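Local structure of ribose-phosphate pyrophosphokinase (Mycobacterium smegmatis, 5MP7) at residues 161-166 with 278-283; 224-229 with 244-249; 180-185 with 195-200; 238-243 with 268-273; 133-138 with 303-308. The protein probably makes phosphoribosyl pyrophosphate (PRPP) by transferring the pyrophosphoryl group of ATP to ribose 5-phosphate, with magnesium as cofactor. All blocks are in the same frame, centred on the assembly; numbering follows the deposited sequence.

Counted from the N terminus, contact 5 opens first, at strand 131-135, and closes last, at helix 302-314; the four others lie within that loop. Contact 1 nests directly inside it, joining helix 156-167 to strand 278-282, and contacts 2, 3 and 4 lie inside contact 1. Contact 3 then closes a short loop within one beta-alpha-beta unit before contact 2 opens. Contacts 2 and 4 cross: both use helix 237-248, which packs against strand 225-230 in contact 2 and against helix 267-273 in contact 4. Contacts 1, 2 and 3 all reach the mixed sheet of the C-terminal half, whereas contact 5 places a helix from late in the chain on the parallel sheet of the N-terminal half.

Contact 1: 161-166 with 278-283; sequences GYIGEH and EVIVTN
Tyr162 of helix 156-167 reaches across to Ile280 and Glu278 of strand 278-282. From CB the ring swings toward the strand because CG stands opposite the backbone N (chi1 172°). CD1 and then CE1 meet the Ile280 CD1 methyl, which approaches the ring obliquely, with Tyr162 CE1 3.6 Å from Ile280 CD1. Over one ring face, toward its rim, lies CD2 of His166, one helical turn on. At the tip, Tyr162 OH donates a very short hydrogen bond, 2.5 Å, to Glu278 OE2. That oxygen lies at the ring edge, near its plane, while the carboxylate is turned 73° from the ring. Ile163 adds a second apolar touch, its CG1 standing 3.9 Å from Ile280 CD1, so this one methyl is shared by two helix residues. Glu278 OE2 is also bonded to the hydroxyl of Thr297, and OE1 to that of Tyr167. Helix 156-167 thereby lies over one face of the mixed sheet, running roughly antiparallel to strand 278-282. A carboxylate gripped by three hydroxyls is probably ionised, and the grip fixes its rotation at the border of an otherwise apolar interface.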
# COMPACT_ATOMS: atom_id res chain seq x y z
N GLY A 161 -67.81 37.75 13.65
CA GLY A 161 -67.94 38.46 14.92
C GLY A 161 -66.83 39.48 15.11
O GLY A 161 -67.07 40.59 15.52
N TYR A 162 -65.60 39.10 14.77
CA TYR A 162 -64.46 40.01 14.89
C TYR A 162 -64.58 41.15 13.87
O TYR A 162 -64.36 42.31 14.20
CB TYR A 162 -63.16 39.26 14.73
CG TYR A 162 -61.95 40.13 14.65
CD1 TYR A 162 -61.50 40.61 13.44
CD2 TYR A 162 -61.21 40.44 15.79
CE1 TYR A 162 -60.37 41.41 13.35
CE2 TYR A 162 -60.07 41.22 15.71
CZ TYR A 162 -59.67 41.69 14.48
OH TYR A 162 -58.56 42.47 14.37
N ILE A 163 -64.90 40.81 12.64
CA ILE A 163 -65.07 41.82 11.59
C ILE A 163 -66.23 42.76 11.89
O ILE A 163 -66.12 43.96 11.66
CB ILE A 163 -65.27 41.16 10.21
CG1 ILE A 163 -63.94 40.54 9.76
CG2 ILE A 163 -65.72 42.16 9.16
CD1 ILE A 163 -64.06 39.61 8.59
N GLY A 164 -67.33 42.24 12.43
CA GLY A 164 -68.43 43.07 12.93
C GLY A 164 -68.05 44.04 14.04
O GLY A 164 -68.46 45.17 13.98
N GLU A 165 -67.22 43.62 15.02
CA GLU A 165 -66.71 44.51 16.10
C GLU A 165 -65.84 45.68 15.55
O GLU A 165 -65.90 46.78 16.08
CB GLU A 165 -65.83 43.78 17.16
CG GLU A 165 -66.42 42.65 18.02
CD GLU A 165 -65.37 41.92 18.95
OE1 GLU A 165 -64.28 42.48 19.29
OE2 GLU A 165 -65.64 40.75 19.39
N HIS A 166 -65.04 45.45 14.52
CA HIS A 166 -64.10 46.48 14.05
C HIS A 166 -64.41 47.20 12.75
O HIS A 166 -63.82 48.21 12.48
CB HIS A 166 -62.71 45.88 13.97
CG HIS A 166 -62.25 45.30 15.26
ND1 HIS A 166 -61.93 46.08 16.35
CD2 HIS A 166 -62.05 44.02 15.63
CE1 HIS A 166 -61.54 45.30 17.34
NE2 HIS A 166 -61.60 44.05 16.93
N GLU A 278 -55.86 44.43 6.64
CA GLU A 278 -55.82 43.39 7.66
C GLU A 278 -55.91 41.99 7.04
O GLU A 278 -56.56 41.82 6.01
CB GLU A 278 -56.92 43.60 8.68
CG GLU A 278 -56.60 42.92 9.98
CD GLU A 278 -57.56 43.22 11.12
OE1 GLU A 278 -58.47 44.09 10.98
OE2 GLU A 278 -57.36 42.63 12.21
N VAL A 279 -55.23 41.02 7.65
CA VAL A 279 -55.33 39.63 7.28
C VAL A 279 -55.67 38.86 8.55
O VAL A 279 -54.94 38.94 9.51
CB VAL A 279 -54.04 39.11 6.69
CG1 VAL A 279 -54.22 37.67 6.27
CG2 VAL A 279 -53.62 39.92 5.50
N ILE A 280 -56.81 38.20 8.60
CA ILE A 280 -57.30 37.55 9.79
C ILE A 280 -57.35 36.05 9.55
O ILE A 280 -57.93 35.60 8.56
CB ILE A 280 -58.69 38.02 10.11
CG1 ILE A 280 -58.72 39.53 10.15
CG2 ILE A 280 -59.14 37.50 11.47
CD1 ILE A 280 -60.09 40.13 10.00
N VAL A 281 -56.68 35.30 10.42
CA VAL A 281 -56.63 33.84 10.38
C VAL A 281 -56.83 33.26 11.76
O VAL A 281 -56.84 34.00 12.73
CB VAL A 281 -55.32 33.27 9.82
CG1 VAL A 281 -55.09 33.73 8.41
CG2 VAL A 281 -54.16 33.66 10.67
N THR A 282 -57.10 31.97 11.83
CA THR A 282 -57.18 31.25 13.10
C THR A 282 -55.90 30.51 13.27
O THR A 282 -55.08 30.44 12.36
CB THR A 282 -58.35 30.24 13.20
OG1 THR A 282 -58.07 29.08 12.38
CG2 THR A 282 -59.63 30.88 12.76
N ASN A 283 -55.76 29.88 14.41
CA ASN A 283 -54.56 29.09 14.68
C ASN A 283 -54.75 27.57 14.52
O ASN A 283 -54.27 26.80 15.35
CB ASN A 283 -53.98 29.47 16.06
CG ASN A 283 -54.84 28.99 17.20
OD1 ASN A 283 -56.05 28.86 17.08
ND2 ASN A 283 -54.22 28.73 18.31

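Contact 2: 224-229 with 244-249; sequences KTCILT and NLLRED
Leu246 rests its fork on Cys226 and Leu228, two residues that face the same way from strand 225-230. Its CD1 is 4.1 Å from Cys226 CB and equally 4.1 Å from Leu228 CD2, so the branch touches both side chains. The other methyl, CD2, leans toward the sulfur, 4.2 Å from Cys226 SG. The contact is apolar and buried, and no hydrogen bond crosses it.

The conformations account for this fit. Leu246 CG lies beside its own backbone N and opposite the carbonyl carbon (chi1 -68°), which carries the fork toward the strand. Leu228 holds a chi2 of 33°, away from a staggered value. Leu228 CD2 also packs on the preceding turn of the helix, 3.8 Å from Val243 CG2 and against Ala242 CB.

Further out, Val221 touches both Cys226 and Leu246, and Val173 and Val175 of the adjacent strand 172-176 touch Cys226. On the helix side turned to solvent, Arg247 NH2 and Glu248 OE2 form a salt bridge of 3.2 Å.

Strand 225-230 and helix 237-248 are the first two elements of a beta-alpha-beta crossover that ends in strand 253-258. The connection between them and the start of the helix carry most of the predicted ribose 5-phosphate site, as in type I phosphoribosyltransferase folds. The strand itself lies in the mixed sheet between strands 172-176 and 253-258, bonded through its backbone to both, and the last turns of the helix cover it from one side.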
# COMPACT_ATOMS: atom_id res chain seq x y z
N LYS A 224 -65.90 50.78 -1.80
CA LYS A 224 -66.39 49.92 -0.71
C LYS A 224 -65.25 49.26 0.02
O LYS A 224 -64.16 49.10 -0.54
CB LYS A 224 -67.32 48.84 -1.26
CG LYS A 224 -68.49 49.35 -2.09
CD LYS A 224 -69.76 49.32 -1.30
CE LYS A 224 -70.98 49.64 -2.10
NZ LYS A 224 -72.18 49.13 -1.40
N THR A 225 -65.52 48.86 1.26
CA THR A 225 -64.58 48.05 2.05
C THR A 225 -64.81 46.59 1.74
O THR A 225 -65.83 46.03 2.12
CB THR A 225 -64.80 48.32 3.55
OG1 THR A 225 -64.56 49.71 3.80
CG2 THR A 225 -63.84 47.51 4.40
N CYS A 226 -63.87 45.97 1.04
CA CYS A 226 -64.00 44.58 0.61
C CYS A 226 -63.52 43.58 1.66
O CYS A 226 -62.42 43.69 2.12
CB CYS A 226 -63.18 44.35 -0.63
SG CYS A 226 -63.83 45.32 -1.99
N ILE A 227 -64.36 42.59 1.98
CA ILE A 227 -64.00 41.46 2.79
C ILE A 227 -63.73 40.29 1.85
O ILE A 227 -64.66 39.66 1.36
CB ILE A 227 -65.14 41.05 3.75
CG1 ILE A 227 -65.81 42.26 4.41
CG2 ILE A 227 -64.63 40.09 4.80
CD1 ILE A 227 -64.93 43.13 5.27
N LEU A 228 -62.45 40.01 1.60
CA LEU A 228 -62.02 38.91 0.76
C LEU A 228 -61.95 37.66 1.60
O LEU A 228 -61.14 37.57 2.52
CB LEU A 228 -60.64 39.20 0.23
CG LEU A 228 -60.08 38.61 -1.04
CD1 LEU A 228 -61.12 38.40 -2.10
CD2 LEU A 228 -58.98 39.55 -1.51
N THR A 229 -62.79 36.68 1.31
CA THR A 229 -62.91 35.52 2.19
C THR A 229 -62.47 34.24 1.46
O THR A 229 -62.86 33.98 0.35
CB THR A 229 -64.34 35.42 2.80
OG1 THR A 229 -64.37 34.35 3.75
CG2 THR A 229 -65.38 35.17 1.76
N ASN A 244 -55.10 43.17 -5.72
CA ASN A 244 -54.67 44.10 -6.74
C ASN A 244 -55.81 44.43 -7.72
O ASN A 244 -55.98 45.57 -8.14
CB ASN A 244 -53.48 43.50 -7.49
CG ASN A 244 -53.22 44.18 -8.82
OD1 ASN A 244 -52.91 45.36 -8.83
ND2 ASN A 244 -53.39 43.47 -9.95
N LEU A 245 -56.60 43.42 -8.07
CA LEU A 245 -57.77 43.59 -8.95
C LEU A 245 -58.83 44.47 -8.31
O LEU A 245 -59.47 45.25 -9.00
CB LEU A 245 -58.40 42.23 -9.28
CG LEU A 245 -58.56 41.91 -10.75
CD1 LEU A 245 -57.22 41.78 -11.45
CD2 LEU A 245 -59.31 40.59 -10.82
N LEU A 246 -59.07 44.29 -7.02
CA LEU A 246 -60.09 45.06 -6.31
C LEU A 246 -59.64 46.52 -6.18
O LEU A 246 -60.45 47.43 -6.28
CB LEU A 246 -60.38 44.49 -4.93
CG LEU A 246 -61.07 43.13 -4.93
CD1 LEU A 246 -60.99 42.50 -3.56
CD2 LEU A 246 -62.51 43.24 -5.39
N ARG A 247 -58.33 46.70 -6.02
CA ARG A 247 -57.69 48.01 -5.96
C ARG A 247 -57.89 48.75 -7.24
O ARG A 247 -58.32 49.89 -7.24
CB ARG A 247 -56.19 47.83 -5.74
CG ARG A 247 -55.39 49.07 -5.37
CD ARG A 247 -53.88 48.73 -5.15
NE ARG A 247 -53.15 48.20 -6.33
CZ ARG A 247 -53.23 48.61 -7.61
NH1 ARG A 247 -53.98 49.64 -7.99
NH2 ARG A 247 -52.50 47.98 -8.55
N GLU A 248 -57.59 48.08 -8.34
CA GLU A 248 -57.83 48.61 -9.67
C GLU A 248 -59.28 48.95 -9.96
O GLU A 248 -59.55 49.77 -10.79
CB GLU A 248 -57.34 47.63 -10.72
CG GLU A 248 -55.87 47.87 -10.92
CD GLU A 248 -55.05 46.72 -11.46
OE1 GLU A 248 -55.60 45.82 -12.12
OE2 GLU A 248 -53.82 46.75 -11.24
N ASP A 249 -60.21 48.29 -9.29
CA ASP A 249 -61.63 48.57 -9.50
C ASP A 249 -62.19 49.58 -8.51
O ASP A 249 -63.40 49.78 -8.44
CB ASP A 249 -62.43 47.28 -9.50
CG ASP A 249 -62.34 46.55 -10.83
OD1 ASP A 249 -63.08 46.98 -11.73
OD2 ASP A 249 -61.55 45.59 -10.99

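Contact 3: 180-185 with 195-200; sequences GRVRVA and VPLAFI
Val182, Ala185, Leu197 and Phe199 join helix to strand inside a beta-alpha-beta unit made of strand 172-176, helix 182-191 and strand 197-202. The helix leans on the strand through its first turn, with Val182 level with Phe199 and Ala185 level with Leu197. Val182 has CG1 opposite its backbone N (chi1 180°), and each of its methyls has a different neighbour. CG2 approaches the root of the aromatic side chain, 4.0 Å from both Phe199 CB and Phe199 CG, and comes at the ring obliquely. CG1 turns to the leucine, 4.3 Å from Leu197 CD2.

Phe199 takes the rarer first torsion (chi1 79°), with CG between the backbone N and the carbonyl carbon; it is CB and CG, at the root of the ring, that the valine meets. Its side chain lies about 7 Å from that of Asp178, a predicted magnesium ligand, and about 8 Å from that of Lys202, the predicted active-site lysine. The packing thus lies just beside the probable catalytic region.

At the head of the helix, Arg181 occupies the N-cap position, and its NH2 is probably hydrogen-bonded to Thr229 OG1 of strand 225-230. Ala185 rests on that same threonine. Leu197 splits its fork between the two helix residues: while CD2 faces Val182, its CD1 comes within 3.7 Å of Ala185 CB and 3.9 Å of the backbone carbon Ala185 C.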
# COMPACT_ATOMS: atom_id res chain seq x y z
N GLY A 180 -65.43 28.91 -6.88
CA GLY A 180 -65.73 27.82 -5.97
C GLY A 180 -66.29 28.22 -4.63
O GLY A 180 -66.98 27.47 -3.99
N ARG A 181 -65.97 29.42 -4.19
CA ARG A 181 -66.21 29.83 -2.83
C ARG A 181 -67.39 30.82 -2.66
O ARG A 181 -67.66 31.34 -1.57
CB ARG A 181 -64.86 30.40 -2.49
CG ARG A 181 -64.59 31.07 -1.19
CD ARG A 181 -64.40 30.12 -0.02
NE ARG A 181 -64.50 30.88 1.23
CZ ARG A 181 -64.67 30.36 2.45
NH1 ARG A 181 -64.74 29.05 2.66
NH2 ARG A 181 -64.75 31.20 3.47
N VAL A 182 -68.16 31.01 -3.71
CA VAL A 182 -69.23 32.02 -3.70
C VAL A 182 -70.33 31.71 -2.67
O VAL A 182 -70.84 32.61 -2.03
CB VAL A 182 -69.82 32.23 -5.12
CG1 VAL A 182 -70.93 33.27 -5.11
CG2 VAL A 182 -68.73 32.68 -6.06
N ARG A 183 -70.65 30.44 -2.49
CA ARG A 183 -71.68 30.06 -1.55
C ARG A 183 -71.33 30.42 -0.11
O ARG A 183 -72.18 30.87 0.64
CB ARG A 183 -71.98 28.54 -1.64
CG ARG A 183 -72.97 27.98 -0.61
CD ARG A 183 -74.30 28.70 -0.64
NE ARG A 183 -75.01 28.53 0.63
CZ ARG A 183 -75.88 29.41 1.16
NH1 ARG A 183 -76.20 30.56 0.56
NH2 ARG A 183 -76.46 29.12 2.34
N VAL A 184 -70.08 30.19 0.28
CA VAL A 184 -69.66 30.50 1.64
C VAL A 184 -69.67 32.02 1.78
O VAL A 184 -70.11 32.54 2.80
CB VAL A 184 -68.27 29.91 2.00
CG1 VAL A 184 -67.88 30.33 3.41
CG2 VAL A 184 -68.32 28.38 1.93
N ALA A 185 -69.19 32.71 0.77
CA ALA A 185 -69.19 34.16 0.76
C ALA A 185 -70.58 34.71 0.94
O ALA A 185 -70.76 35.68 1.65
CB ALA A 185 -68.58 34.68 -0.53
N VAL A 195 -75.18 42.39 3.32
CA VAL A 195 -74.43 43.26 2.45
C VAL A 195 -74.28 42.63 1.05
O VAL A 195 -74.50 41.44 0.88
CB VAL A 195 -73.06 43.63 3.10
CG1 VAL A 195 -73.26 44.08 4.54
CG2 VAL A 195 -72.05 42.48 3.03
N PRO A 196 -73.87 43.42 0.05
CA PRO A 196 -73.68 42.89 -1.30
C PRO A 196 -72.51 41.92 -1.46
O PRO A 196 -71.64 41.82 -0.59
CB PRO A 196 -73.47 44.13 -2.19
CG PRO A 196 -73.42 45.29 -1.30
CD PRO A 196 -73.83 44.89 0.08
N LEU A 197 -72.48 41.30 -2.63
CA LEU A 197 -71.59 40.22 -2.92
C LEU A 197 -70.89 40.43 -4.25
O LEU A 197 -71.47 40.95 -5.17
CB LEU A 197 -72.42 38.94 -2.97
CG LEU A 197 -71.74 37.58 -3.05
CD1 LEU A 197 -70.75 37.39 -1.92
CD2 LEU A 197 -72.81 36.51 -2.96
N ALA A 198 -69.65 40.02 -4.34
CA ALA A 198 -68.87 40.06 -5.60
C ALA A 198 -67.89 38.90 -5.65
O ALA A 198 -67.60 38.28 -4.63
CB ALA A 198 -68.13 41.36 -5.73
N PHE A 199 -67.38 38.59 -6.84
CA PHE A 199 -66.36 37.56 -6.96
C PHE A 199 -65.50 37.73 -8.19
O PHE A 199 -65.89 38.42 -9.10
CB PHE A 199 -67.01 36.18 -6.96
CG PHE A 199 -67.60 35.80 -8.26
CD1 PHE A 199 -68.82 36.30 -8.64
CD2 PHE A 199 -66.89 34.98 -9.14
CE1 PHE A 199 -69.35 35.98 -9.88
CE2 PHE A 199 -67.41 34.64 -10.37
CZ PHE A 199 -68.64 35.15 -10.75
N ILE A 200 -64.35 37.08 -8.19
CA ILE A 200 -63.43 37.14 -9.29
C ILE A 200 -63.70 36.01 -10.27
O ILE A 200 -63.56 34.85 -9.92
CB ILE A 200 -61.99 37.00 -8.82
CG1 ILE A 200 -61.50 38.34 -8.26
CG2 ILE A 200 -60.99 37.02 -9.97
CD1 ILE A 200 -61.92 38.96 -6.96

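Contact 4: 238-243 with 268-273; sequences TIAGAV and PQRLAE
No hydrogen bond joins the facing pairs Ala240-Arg270 and Ile239-Leu271; the shortest sound polar bond here, Ala272 N to Pro268 O at 3.0 Å, belongs to the backbone of helix 267-273 itself. Between segments 238-243 and 268-273 the meeting is one of hydrocarbon. Ala240 CB lies 4.2 Å from CD of Arg270, so the arginine presents its aliphatic shaft rather than its charge. Its NH2 continues to a weak hydrogen bond with the carbonyl of Thr235, in the loop predicted to bind ribose 5-phosphate. Beside this, Ile239 CG2 stands 4.3 Å from Leu271 CD2. Leu271 has its CG beside its own backbone N (chi1 -62°), and its fork extends to the isoleucine. The small alanine lets the backbones come close, with Ala240 CA and Leu271 CA 6.4 Å apart. Both Ile239 and Leu271 also touch Ile233 and Ile256, which sets the pair against Ile256 of the mixed sheet and Ile233 of the short strand 232-233. Ile239 touches the predicted substrate-binding residue Asp230 as well. With no hydrogen bond between the two segments, their contact rests on van der Waals packing and burial of apolar surface next to the predicted sugar-phosphate site.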
# COMPACT_ATOMS: atom_id res chain seq x y z
N THR A 238 -53.21 33.67 -5.44
CA THR A 238 -54.58 33.96 -5.83
C THR A 238 -55.09 35.13 -5.05
O THR A 238 -55.71 36.01 -5.60
CB THR A 238 -55.51 32.76 -5.52
OG1 THR A 238 -55.24 31.69 -6.43
CG2 THR A 238 -57.02 33.11 -5.56
N ILE A 239 -54.87 35.12 -3.74
CA ILE A 239 -55.40 36.16 -2.89
C ILE A 239 -54.73 37.51 -3.16
O ILE A 239 -55.42 38.52 -3.19
CB ILE A 239 -55.39 35.73 -1.41
CG1 ILE A 239 -56.47 34.67 -1.22
CG2 ILE A 239 -55.71 36.88 -0.48
CD1 ILE A 239 -56.35 33.90 0.07
N ALA A 240 -53.41 37.54 -3.37
CA ALA A 240 -52.73 38.80 -3.69
C ALA A 240 -53.22 39.34 -5.01
O ALA A 240 -53.44 40.53 -5.13
CB ALA A 240 -51.23 38.65 -3.73
N GLY A 241 -53.43 38.46 -5.99
CA GLY A 241 -54.00 38.84 -7.28
C GLY A 241 -55.36 39.50 -7.13
O GLY A 241 -55.65 40.51 -7.78
N ALA A 242 -56.19 38.96 -6.24
CA ALA A 242 -57.50 39.50 -6.02
C ALA A 242 -57.45 40.89 -5.38
O ALA A 242 -58.26 41.74 -5.69
CB ALA A 242 -58.34 38.54 -5.19
N VAL A 243 -56.50 41.11 -4.49
CA VAL A 243 -56.37 42.41 -3.82
C VAL A 243 -56.06 43.47 -4.84
O VAL A 243 -56.67 44.52 -4.82
CB VAL A 243 -55.26 42.39 -2.76
CG1 VAL A 243 -54.93 43.80 -2.27
CG2 VAL A 243 -55.71 41.53 -1.59
N PRO A 268 -46.13 35.47 3.39
CA PRO A 268 -46.00 36.58 4.34
C PRO A 268 -45.52 37.89 3.71
O PRO A 268 -46.09 38.93 3.92
CB PRO A 268 -45.00 36.06 5.35
CG PRO A 268 -45.07 34.58 5.21
CD PRO A 268 -45.30 34.31 3.77
N GLN A 269 -44.47 37.80 2.91
CA GLN A 269 -43.96 38.94 2.17
C GLN A 269 -44.98 39.48 1.14
O GLN A 269 -45.18 40.69 1.01
CB GLN A 269 -42.68 38.46 1.52
CG GLN A 269 -42.26 39.29 0.31
CD GLN A 269 -41.14 40.20 0.71
OE1 GLN A 269 -40.05 39.72 1.09
NE2 GLN A 269 -41.39 41.51 0.73
N ARG A 270 -45.60 38.56 0.40
CA ARG A 270 -46.65 38.86 -0.59
C ARG A 270 -47.84 39.60 0.00
O ARG A 270 -48.27 40.64 -0.53
CB ARG A 270 -47.12 37.54 -1.26
CG ARG A 270 -46.37 37.28 -2.57
CD ARG A 270 -47.34 36.96 -3.70
NE ARG A 270 -47.53 35.54 -3.82
CZ ARG A 270 -46.87 34.70 -4.61
NH1 ARG A 270 -45.88 35.09 -5.41
NH2 ARG A 270 -47.21 33.41 -4.58
N LEU A 271 -48.32 39.11 1.13
CA LEU A 271 -49.47 39.71 1.79
C LEU A 271 -49.19 41.03 2.50
O LEU A 271 -50.02 41.95 2.47
CB LEU A 271 -50.08 38.75 2.77
CG LEU A 271 -50.62 37.47 2.12
CD1 LEU A 271 -51.00 36.49 3.22
CD2 LEU A 271 -51.82 37.76 1.25
N ALA A 272 -48.02 41.13 3.11
CA ALA A 272 -47.58 42.38 3.75
C ALA A 272 -47.39 43.53 2.74
O ALA A 272 -47.68 44.67 3.06
CB ALA A 272 -46.29 42.15 4.52
N GLU A 273 -46.95 43.21 1.52
CA GLU A 273 -46.68 44.18 0.44
C GLU A 273 -47.88 44.46 -0.43
O GLU A 273 -47.90 45.46 -1.14
CB GLU A 273 -45.58 43.71 -0.48
CG GLU A 273 -44.20 43.81 0.16
CD GLU A 273 -43.10 43.18 -0.69
OE1 GLU A 273 -43.38 42.74 -1.84
OE2 GLU A 273 -41.96 43.06 -0.18

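Contact 5: 133-138 with 303-308; sequences VSVDLH and PLLANT
Val133 and Thr308 meet tip to tip, with Val133 CG1 4.1 Å from Thr308 CG2. Two residues along the strand, Val135 meets Leu305 differently: the side chains cross obliquely, bringing Val135 CG2 to 4.2 Å from Leu305 CD2. That leucine methyl touches both valines, since it is also 4.4 Å from Val133 CG1.

Thr308 presents its methyl to the strand because its hydroxyl is turned back onto the helix. With OG1 beside the backbone N (chi1 -55°), it donates a hydrogen bond of 2.9 Å to Leu304 O. The C=O...OG1 angle is 146°, and the donor is tilted from the carbonyl plane. Thr308 N reaches the same oxygen, Leu304 O, from the opposite face at 3.1 Å. The carbonyl therefore serves both donors, and the buried hydroxyl is satisfied within its own helix, leaving an apolar surface toward Val133.

Strand 133-135 and helix 303-308 run nearly antiparallel, their axes at 156° and 10.4 Å apart at closest approach. Strand 131-135 is an inner strand of the five-stranded parallel sheet, flanked by strands 92-97 and 150-153. Helix 302-314, from the end of the chain, packs on one face of this sheet of the N-terminal half. Leu304 and Thr308 also touch Met153 of strand 150-153, while Leu305 reaches Val27 of helix 21-31 alongside.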
# COMPACT_ATOMS: atom_id res chain seq x y z
N VAL A 133 -63.18 15.08 13.96
CA VAL A 133 -63.57 16.46 14.21
C VAL A 133 -62.62 17.34 13.39
O VAL A 133 -61.39 17.19 13.48
CB VAL A 133 -63.38 16.83 15.65
CG1 VAL A 133 -63.60 18.31 15.86
CG2 VAL A 133 -64.34 16.03 16.51
N SER A 134 -63.18 18.25 12.61
CA SER A 134 -62.38 19.14 11.78
C SER A 134 -62.99 20.51 11.72
O SER A 134 -64.16 20.71 12.07
CB SER A 134 -62.26 18.51 10.40
OG SER A 134 -61.10 18.97 9.74
N VAL A 135 -62.21 21.48 11.27
CA VAL A 135 -62.68 22.85 11.19
C VAL A 135 -62.63 23.28 9.74
O VAL A 135 -61.57 23.21 9.13
CB VAL A 135 -61.81 23.81 12.02
CG1 VAL A 135 -62.39 25.24 12.00
CG2 VAL A 135 -61.69 23.32 13.47
N ASP A 136 -63.74 23.81 9.24
CA ASP A 136 -63.82 24.40 7.90
C ASP A 136 -63.15 23.60 6.78
O ASP A 136 -62.16 24.02 6.15
CB ASP A 136 -63.38 25.87 7.90
CG ASP A 136 -64.45 26.81 8.52
OD1 ASP A 136 -65.67 26.66 8.25
OD2 ASP A 136 -64.07 27.70 9.32
N LEU A 137 -63.72 22.43 6.56
CA LEU A 137 -63.36 21.59 5.44
C LEU A 137 -63.43 22.36 4.12
O LEU A 137 -64.28 23.21 3.91
CB LEU A 137 -64.27 20.38 5.40
CG LEU A 137 -64.20 19.51 6.63
CD1 LEU A 137 -65.39 18.57 6.70
CD2 LEU A 137 -62.89 18.74 6.66
N HIS A 138 -62.52 22.03 3.21
CA HIS A 138 -62.48 22.64 1.89
C HIS A 138 -63.84 22.48 1.18
O HIS A 138 -64.28 23.41 0.50
CB HIS A 138 -61.36 22.00 1.07
CG HIS A 138 -61.22 22.57 -0.29
ND1 HIS A 138 -60.67 23.81 -0.51
CD2 HIS A 138 -61.56 22.08 -1.51
CE1 HIS A 138 -60.67 24.06 -1.81
NE2 HIS A 138 -61.20 23.03 -2.43
N PRO A 303 -61.18 27.64 22.02
CA PRO A 303 -62.47 27.53 22.75
C PRO A 303 -63.51 26.70 21.99
O PRO A 303 -64.25 25.93 22.60
CB PRO A 303 -62.92 28.97 22.88
CG PRO A 303 -61.64 29.78 22.81
CD PRO A 303 -60.79 29.05 21.81
N LEU A 304 -63.52 26.84 20.66
CA LEU A 304 -64.39 26.05 19.79
C LEU A 304 -64.06 24.53 19.86
O LEU A 304 -64.96 23.70 19.98
CB LEU A 304 -64.29 26.56 18.36
CG LEU A 304 -65.19 25.94 17.29
CD1 LEU A 304 -66.68 26.16 17.59
CD2 LEU A 304 -64.82 26.50 15.90
N LEU A 305 -62.77 24.20 19.77
CA LEU A 305 -62.36 22.84 19.93
C LEU A 305 -62.70 22.28 21.31
O LEU A 305 -63.16 21.16 21.41
CB LEU A 305 -60.87 22.66 19.65
CG LEU A 305 -60.48 22.69 18.18
CD1 LEU A 305 -59.01 22.39 18.04
CD2 LEU A 305 -61.28 21.71 17.32
N ALA A 306 -62.49 23.06 22.38
CA ALA A 306 -62.80 22.58 23.74
C ALA A 306 -64.29 22.32 23.91
O ALA A 306 -64.65 21.32 24.50
CB ALA A 306 -62.30 23.54 24.79
N ASN A 307 -65.14 23.19 23.39
CA ASN A 307 -66.59 22.97 23.44
C ASN A 307 -67.04 21.74 22.68
O ASN A 307 -67.92 21.02 23.16
CB ASN A 307 -67.37 24.14 22.88
CG ASN A 307 -67.67 25.19 23.91
OD1 ASN A 307 -68.58 25.04 24.71
ND2 ASN A 307 -66.93 26.28 23.87
N THR A 308 -66.44 21.49 21.52
CA THR A 308 -66.76 20.29 20.76
C THR A 308 -66.35 19.01 21.48
O THR A 308 -67.11 18.06 21.51
CB THR A 308 -66.10 20.30 19.38
OG1 THR A 308 -66.45 21.50 18.70
CG2 THR A 308 -66.60 19.16 18.53